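Side-chain contacts in peptidase (Yersinia bercovieri, PDB 5NYW), which is of unknown function but belongs to the proteasome beta-subunit family of Ntn-hydrolases, as an ancestral beta-subunit (Anbu) related to HslV: residues L[168-171]-L[172-175]; L[215-218]-L[219-223]; L[36-39]-L[40-43]. One frame throughout, in Å; residues are numbered along the deposited sequence.

Contact 1 (L[168-171]-L[172-175]); sequences LDQA and MQCA
L168 meets M172 through the backbone, its O accepting from M172 N at 2.9 Å in the first turn of the alpha helix 168-185, one of the helices packed against the beta sandwich of this Ntn-hydrolase fold. On the sheet side L168 and M172 touch I197 of strand 193-199, while A171, C174 and A175 touch M6 of strand 2-7. D169 repeats the i to i+4 bond: its O takes Q173 N at 3.0 Å. The same oxygen is brushed by the Q173 side chain, whose CG sits 3.3 Å from D169 O because chi1 (-77°) sets CG beside the backbone N, facing back down the helix. Away from the sheet, D169, Q170 and Q173 pack on L239, F233 and P237, in that order, of a neighbouring subunit, another copy of this protein. Q170 O then accepts from C174 N at 2.9 Å, and the Q170 side chain runs out extended. It crosses that of Q173 with the two amides roughly parallel, 20° apart, yet they meet only loosely, CG of Q170 lying 4.0 Å from OE1 of Q173. The amide NE2 of Q173 is hydrogen-bonded to the hydroxyl of Y217, which ties this helix to helix 216-234. A171 closes the series with its O bonded to A175 N at 2.9 Å. On the sheet-facing flank, A175 CB stands 3.7 Å from A171 O.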
loop_
_atom_site.group_PDB
_atom_site.type_symbol
_atom_site.label_atom_id
_atom_site.label_comp_id
_atom_site.label_asym_id
_atom_site.label_seq_id
_atom_site.Cartn_x
_atom_site.Cartn_y
_atom_site.Cartn_z
ATOM N N LEU L 168 -54.816 -12.858 -3.098
ATOM C CA LEU L 168 -53.960 -13.103 -4.259
ATOM C C LEU L 168 -54.520 -12.659 -5.609
ATOM O O LEU L 168 -53.785 -12.077 -6.404
ATOM C CB LEU L 168 -53.580 -14.582 -4.361
ATOM C CG LEU L 168 -52.278 -15.019 -3.688
ATOM C CD1 LEU L 168 -52.069 -14.318 -2.371
ATOM C CD2 LEU L 168 -52.239 -16.529 -3.515
ATOM N N ASP L 169 -55.789 -12.936 -5.894
ATOM C CA ASP L 169 -56.318 -12.578 -7.212
ATOM C C ASP L 169 -56.316 -11.071 -7.422
ATOM O O ASP L 169 -56.027 -10.595 -8.521
ATOM C CB ASP L 169 -57.715 -13.138 -7.418
ATOM C CG ASP L 169 -57.696 -14.608 -7.737
ATOM O OD1 ASP L 169 -56.599 -15.206 -7.699
ATOM O OD2 ASP L 169 -58.773 -15.163 -8.043
ATOM N N GLN L 170 -56.590 -10.323 -6.360
ATOM C CA GLN L 170 -56.567 -8.878 -6.457
ATOM C C GLN L 170 -55.132 -8.370 -6.598
ATOM O O GLN L 170 -54.897 -7.339 -7.233
ATOM C CB GLN L 170 -57.228 -8.238 -5.240
ATOM C CG GLN L 170 -58.718 -8.461 -5.121
ATOM C CD GLN L 170 -59.316 -7.581 -4.039
ATOM O OE1 GLN L 170 -58.592 -6.961 -3.259
ATOM N NE2 GLN L 170 -60.640 -7.503 -4.000
ATOM N N ALA L 171 -54.178 -9.067 -5.984
ATOM C CA ALA L 171 -52.766 -8.704 -6.133
ATOM C C ALA L 171 -52.286 -8.887 -7.565
ATOM O O ALA L 171 -51.597 -8.039 -8.127
ATOM C CB ALA L 171 -51.921 -9.511 -5.205
ATOM N N MET L 172 -52.663 -10.001 -8.167
ATOM C CA MET L 172 -52.287 -10.222 -9.543
ATOM C C MET L 172 -52.973 -9.187 -10.436
ATOM O O MET L 172 -52.341 -8.644 -11.346
ATOM C CB MET L 172 -52.649 -11.636 -9.989
ATOM C CG MET L 172 -52.307 -11.888 -11.459
ATOM S SD MET L 172 -50.571 -11.516 -11.865
ATOM C CE MET L 172 -49.732 -12.859 -11.042
ATOM N N GLN L 173 -54.235 -8.872 -10.138
ATOM C CA GLN L 173 -54.947 -7.813 -10.877
ATOM C C GLN L 173 -54.228 -6.479 -10.786
ATOM O O GLN L 173 -54.051 -5.786 -11.789
ATOM C CB GLN L 173 -56.375 -7.620 -10.362
ATOM C CG GLN L 173 -57.352 -8.665 -10.831
ATOM C CD GLN L 173 -58.740 -8.473 -10.249
ATOM O OE1 GLN L 173 -58.899 -8.068 -9.100
ATOM N NE2 GLN L 173 -59.755 -8.723 -11.066
ATOM N N CYS L 174 -53.780 -6.148 -9.585
ATOM C CA CYS L 174 -53.033 -4.928 -9.360
ATOM C C CYS L 174 -51.738 -4.921 -10.187
ATOM O O CYS L 174 -51.432 -3.927 -10.840
ATOM C CB CYS L 174 -52.741 -4.780 -7.870
ATOM S SG CYS L 174 -51.710 -3.386 -7.442
ATOM N N ALA L 175 -51.009 -6.039 -10.194
ATOM C CA ALA L 175 -49.789 -6.163 -10.995
ATOM C C ALA L 175 -50.065 -5.948 -12.492
ATOM O O ALA L 175 -49.290 -5.263 -13.161
ATOM C CB ALA L 175 -49.124 -7.533 -10.773
#

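Contact 2 (L[215-218]-L[219-223]); sequences HPYF and MMIRK
H215 caps helix 216-234 from the N-cap position. Its ND1 accepts from F218 N at 3.1 Å, with the donor in the imidazole plane, so the bond both satisfies a first-turn N-H and fixes the ring's rotation. The same residue's O takes M219 N, starting the i to i+4 series that continues from M220 N to P216 O, I221 N to Y217 O and R222 N to F218 O. Farther out, R222 has its NE in a salt bridge with D180 of helix 168-185. Inward from the guanidinium, CD of R222 makes a CH-pi contact over one face of the F218 ring, 3.8 Å from its centroid and offset toward the rim. The guanidinium is turned 30° from the ring plane, and R222 NH1 comes within 3.8 Å of F218 CE2. F218 has its CG anti to the backbone N (chi1 -165°), which swings the ring outward and somewhat toward the next turn, where R222 CD can lie over it; L176 and L183 touch it from helix 168-185. One turn apart, Y217 and I221 cross, with I221 CB over a face of the phenol ring. Both also pack on that neighbouring subunit, a second copy of the protein, Y217 on its G238 and I221 on its L236. At the far end of the phenol ring, I221 CD1 reaches Y217 OH at 3.5 Å.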
loop_
_atom_site.group_PDB
_atom_site.type_symbol
_atom_site.label_atom_id
_atom_site.label_comp_id
_atom_site.label_asym_id
_atom_site.label_seq_id
_atom_site.Cartn_x
_atom_site.Cartn_y
_atom_site.Cartn_z
ATOM N N HIS L 215 -53.882 -12.533 -25.372
ATOM C CA HIS L 215 -54.484 -12.963 -24.121
ATOM C C HIS L 215 -55.763 -12.161 -23.828
ATOM O O HIS L 215 -55.694 -10.949 -23.596
ATOM C CB HIS L 215 -53.466 -12.813 -22.988
ATOM C CG HIS L 215 -53.888 -13.457 -21.705
ATOM N ND1 HIS L 215 -54.613 -12.786 -20.743
ATOM C CD2 HIS L 215 -53.676 -14.701 -21.222
ATOM C CE1 HIS L 215 -54.830 -13.596 -19.722
ATOM N NE2 HIS L 215 -54.276 -14.764 -19.986
ATOM N N PRO L 216 -56.928 -12.848 -23.834
ATOM C CA PRO L 216 -58.290 -12.303 -23.703
ATOM C C PRO L 216 -58.536 -11.566 -22.384
ATOM O O PRO L 216 -59.205 -10.524 -22.385
ATOM C CB PRO L 216 -59.183 -13.545 -23.815
ATOM C CG PRO L 216 -58.309 -14.683 -23.508
ATOM C CD PRO L 216 -56.960 -14.308 -24.024
ATOM N N TYR L 217 -58.089 -12.134 -21.265
ATOM C CA TYR L 217 -58.307 -11.472 -19.984
ATOM C C TYR L 217 -57.481 -10.192 -19.845
ATOM O O TYR L 217 -57.979 -9.189 -19.343
ATOM C CB TYR L 217 -57.984 -12.389 -18.806
ATOM C CG TYR L 217 -58.213 -11.706 -17.471
ATOM C CD1 TYR L 217 -59.504 -11.544 -16.956
ATOM C CD2 TYR L 217 -57.148 -11.163 -16.757
ATOM C CE1 TYR L 217 -59.717 -10.898 -15.740
ATOM C CE2 TYR L 217 -57.350 -10.508 -15.548
ATOM C CZ TYR L 217 -58.624 -10.386 -15.044
ATOM O OH TYR L 217 -58.798 -9.740 -13.845
ATOM N N PHE L 218 -56.226 -10.210 -20.286
ATOM C CA PHE L 218 -55.404 -9.003 -20.164
ATOM C C PHE L 218 -55.990 -7.912 -21.040
ATOM O O PHE L 218 -56.063 -6.760 -20.633
ATOM C CB PHE L 218 -53.945 -9.254 -20.552
ATOM C CG PHE L 218 -52.995 -8.156 -20.108
ATOM C CD1 PHE L 218 -53.006 -7.704 -18.795
ATOM C CD2 PHE L 218 -52.082 -7.600 -20.989
ATOM C CE1 PHE L 218 -52.129 -6.720 -18.368
ATOM C CE2 PHE L 218 -51.210 -6.610 -20.570
ATOM C CZ PHE L 218 -51.235 -6.168 -19.253
ATOM N N MET L 219 -56.442 -8.290 -22.230
ATOM C CA MET L 219 -57.098 -7.342 -23.117
ATOM C C MET L 219 -58.304 -6.735 -22.423
ATOM O O MET L 219 -58.471 -5.516 -22.396
ATOM C CB MET L 219 -57.539 -8.029 -24.413
ATOM C CG MET L 219 -56.426 -8.256 -25.428
ATOM S SD MET L 219 -57.027 -9.007 -26.957
ATOM C CE MET L 219 -58.139 -7.719 -27.527
ATOM N N MET L 220 -59.087 -7.594 -21.783
ATOM C CA MET L 220 -60.322 -7.176 -21.123
ATOM C C MET L 220 -60.101 -6.258 -19.919
ATOM O O MET L 220 -60.840 -5.293 -19.740
ATOM C CB MET L 220 -61.118 -8.399 -20.687
ATOM C CG MET L 220 -62.529 -8.099 -20.264
ATOM S SD MET L 220 -63.429 -9.604 -19.839
ATOM C CE MET L 220 -64.909 -8.913 -19.101
ATOM N N ILE L 221 -59.133 -6.589 -19.069
ATOM C CA ILE L 221 -58.901 -5.807 -17.862
ATOM C C ILE L 221 -58.301 -4.440 -18.218
ATOM O O ILE L 221 -58.502 -3.475 -17.485
ATOM C CB ILE L 221 -58.012 -6.562 -16.822
ATOM C CG1 ILE L 221 -58.055 -5.841 -15.472
ATOM C CG2 ILE L 221 -56.590 -6.750 -17.319
ATOM C CD1 ILE L 221 -57.426 -6.598 -14.341
ATOM N N ARG L 222 -57.530 -4.375 -19.306
ATOM C CA ARG L 222 -56.969 -3.115 -19.788
ATOM C C ARG L 222 -58.108 -2.210 -20.309
ATOM O O ARG L 222 -58.095 -0.985 -20.125
ATOM C CB ARG L 222 -55.910 -3.339 -20.876
ATOM C CG ARG L 222 -54.666 -4.093 -20.418
ATOM C CD ARG L 222 -53.626 -4.261 -21.529
ATOM N NE ARG L 222 -52.752 -3.096 -21.603
ATOM C CZ ARG L 222 -51.725 -2.971 -22.434
ATOM N NH1 ARG L 222 -51.451 -3.932 -23.302
ATOM N NH2 ARG L 222 -50.985 -1.870 -22.409
ATOM N N LYS L 223 -59.055 -2.817 -21.023
ATOM C CA LYS L 223 -60.215 -2.098 -21.572
ATOM C C LYS L 223 -61.170 -1.644 -20.464
ATOM O O LYS L 223 -61.670 -0.519 -20.475
ATOM C CB LYS L 223 -60.965 -2.977 -22.582
ATOM C CG LYS L 223 -62.204 -2.321 -23.171
ATOM C CD LYS L 223 -62.887 -3.219 -24.201
ATOM C CE LYS L 223 -64.169 -2.591 -24.736
ATOM N NZ LYS L 223 -64.806 -3.392 -25.823
#

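Contact 3 (L[36-39]-L[40-43]); sequences FQQP and GERT
Q38 and R42 form the last hydrogen-bonded pair of a beta hairpin made by strands 33-38 and 42-50, with a classic bulge where E41 and R42 both face Q38. Q38 N gives to R42 O at 2.9 Å, and Q38 O accepts twice, from E41 N at 2.9 Å and from R42 N at 3.0 Å. P39 and G40 are the corners of a type II turn, the positive phi of G40 (85°) being natural to glycine. CA-H...O contacts supplement the ladder at the Q37-T43 non-hydrogen-bonded pair: T43 CA to F36 O and Q37 CA to R42 O, each 3.5 Å; backbone bonds resume between F36 and L44.

Neighbours form a salt bridge: R42 grips E41 side-on, NE to OE1 and NH2 to OE2, both at 2.9 Å and both on syn lone pairs. A bend at chi2 (-93°) folds the E41 carboxylate back to meet it. That carboxylate also nears Q38: E41 OE1 lies 3.8 Å from Q38 CB, with the Q38 amide turned 73° from the carboxylate plane. On the other face Q37 and T43 lie side by side.

R42 NH1 bonds to the carbonyls of L74 and V77, while Q37 OE1 is hydrogen-bonded to the hydroxyl of T205. Strand 42-50 is flanked by strand 112-120, whose I120 touches E41 and R42, and T43 packs across to M196 and Y198 of strand 193-199.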
loop_
_atom_site.group_PDB
_atom_site.type_symbol
_atom_site.label_atom_id
_atom_site.label_comp_id
_atom_site.label_asym_id
_atom_site.label_seq_id
_atom_site.Cartn_x
_atom_site.Cartn_y
_atom_site.Cartn_z
ATOM N N PHE L 36 -37.305 -22.186 -9.711
ATOM C CA PHE L 36 -36.556 -23.284 -9.109
ATOM C C PHE L 36 -37.471 -24.084 -8.198
ATOM O O PHE L 36 -37.870 -23.618 -7.119
ATOM C CB PHE L 36 -35.319 -22.774 -8.351
ATOM C CG PHE L 36 -34.340 -22.054 -9.230
ATOM C CD1 PHE L 36 -34.539 -20.730 -9.578
ATOM C CD2 PHE L 36 -33.253 -22.722 -9.761
ATOM C CE1 PHE L 36 -33.646 -20.067 -10.401
ATOM C CE2 PHE L 36 -32.357 -22.081 -10.588
ATOM C CZ PHE L 36 -32.552 -20.743 -10.915
ATOM N N GLN L 37 -37.830 -25.279 -8.668
ATOM C CA GLN L 37 -38.882 -26.045 -8.031
ATOM C C GLN L 37 -38.512 -27.493 -7.673
ATOM O O GLN L 37 -37.994 -28.235 -8.504
ATOM C CB GLN L 37 -40.123 -26.073 -8.912
ATOM C CG GLN L 37 -41.220 -26.880 -8.250
ATOM C CD GLN L 37 -42.474 -26.971 -9.050
ATOM O OE1 GLN L 37 -42.473 -26.749 -10.263
ATOM N NE2 GLN L 37 -43.577 -27.268 -8.372
ATOM N N GLN L 38 -38.811 -27.886 -6.437
ATOM C CA GLN L 38 -38.796 -29.292 -6.052
ATOM C C GLN L 38 -40.147 -29.602 -5.433
ATOM O O GLN L 38 -40.407 -29.214 -4.289
ATOM C CB GLN L 38 -37.686 -29.613 -5.069
ATOM C CG GLN L 38 -37.511 -31.105 -4.825
ATOM C CD GLN L 38 -36.141 -31.445 -4.271
ATOM O OE1 GLN L 38 -35.253 -30.594 -4.222
ATOM N NE2 GLN L 38 -35.956 -32.701 -3.860
ATOM N N PRO L 39 -41.016 -30.298 -6.190
ATOM C CA PRO L 39 -42.418 -30.540 -5.827
ATOM C C PRO L 39 -42.614 -31.092 -4.406
ATOM O O PRO L 39 -41.998 -32.088 -4.003
ATOM C CB PRO L 39 -42.889 -31.547 -6.888
ATOM C CG PRO L 39 -41.651 -32.087 -7.529
ATOM C CD PRO L 39 -40.665 -30.952 -7.462
ATOM N N GLY L 40 -43.480 -30.409 -3.660
ATOM C CA GLY L 40 -43.802 -30.758 -2.290
ATOM C C GLY L 40 -42.842 -30.206 -1.258
ATOM O O GLY L 40 -43.052 -30.368 -0.053
ATOM N N GLU L 41 -41.789 -29.540 -1.714
ATOM C CA GLU L 41 -40.752 -29.082 -0.796
ATOM C C GLU L 41 -40.303 -27.635 -0.936
ATOM O O GLU L 41 -40.067 -26.955 0.061
ATOM C CB GLU L 41 -39.529 -29.981 -0.934
ATOM C CG GLU L 41 -38.517 -29.782 0.177
ATOM C CD GLU L 41 -37.445 -28.771 -0.190
ATOM O OE1 GLU L 41 -37.130 -28.671 -1.394
ATOM O OE2 GLU L 41 -36.909 -28.095 0.716
ATOM N N ARG L 42 -40.175 -27.163 -2.170
ATOM C CA ARG L 42 -39.620 -25.834 -2.387
ATOM C C ARG L 42 -39.996 -25.201 -3.714
ATOM O O ARG L 42 -40.088 -25.882 -4.729
ATOM C CB ARG L 42 -38.104 -25.981 -2.248
ATOM C CG ARG L 42 -37.175 -25.006 -2.896
ATOM C CD ARG L 42 -35.761 -25.638 -2.879
ATOM N NE ARG L 42 -35.526 -26.254 -1.572
ATOM C CZ ARG L 42 -34.518 -25.962 -0.751
ATOM N NH1 ARG L 42 -33.576 -25.093 -1.098
ATOM N NH2 ARG L 42 -34.444 -26.559 0.426
ATOM N N THR L 43 -40.236 -23.889 -3.681
ATOM C CA THR L 43 -40.488 -23.087 -4.877
ATOM C C THR L 43 -39.835 -21.706 -4.790
ATOM O O THR L 43 -40.205 -20.881 -3.962
ATOM C CB THR L 43 -41.999 -22.933 -5.141
ATOM O OG1 THR L 43 -42.561 -24.227 -5.390
ATOM C CG2 THR L 43 -42.242 -22.062 -6.368
#

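In the fold
Contacts 1 and 2 are direct neighbours, their centres 14 Å apart: the Q173 NE2 to Y217 OH pair, a probable hydrogen bond of 3.1 Å, joins helix 168-185 to helix 216-234, and Q173 CG packs on I221 CD1 at 4.1 Å. Both also touch the same neighbouring subunit, so this pair of helices forms part of the interface of the 14-chain assembly. Contact 3 lies apart, in the hairpin at one edge (strand 33-38) of the five-stranded sheet within this chain, touching no other chain; its centre is 23 Å from that of contact 1 and 31 Å from that of contact 2. The bound PEG is about 12 Å from the side chain of F36 in contact 3.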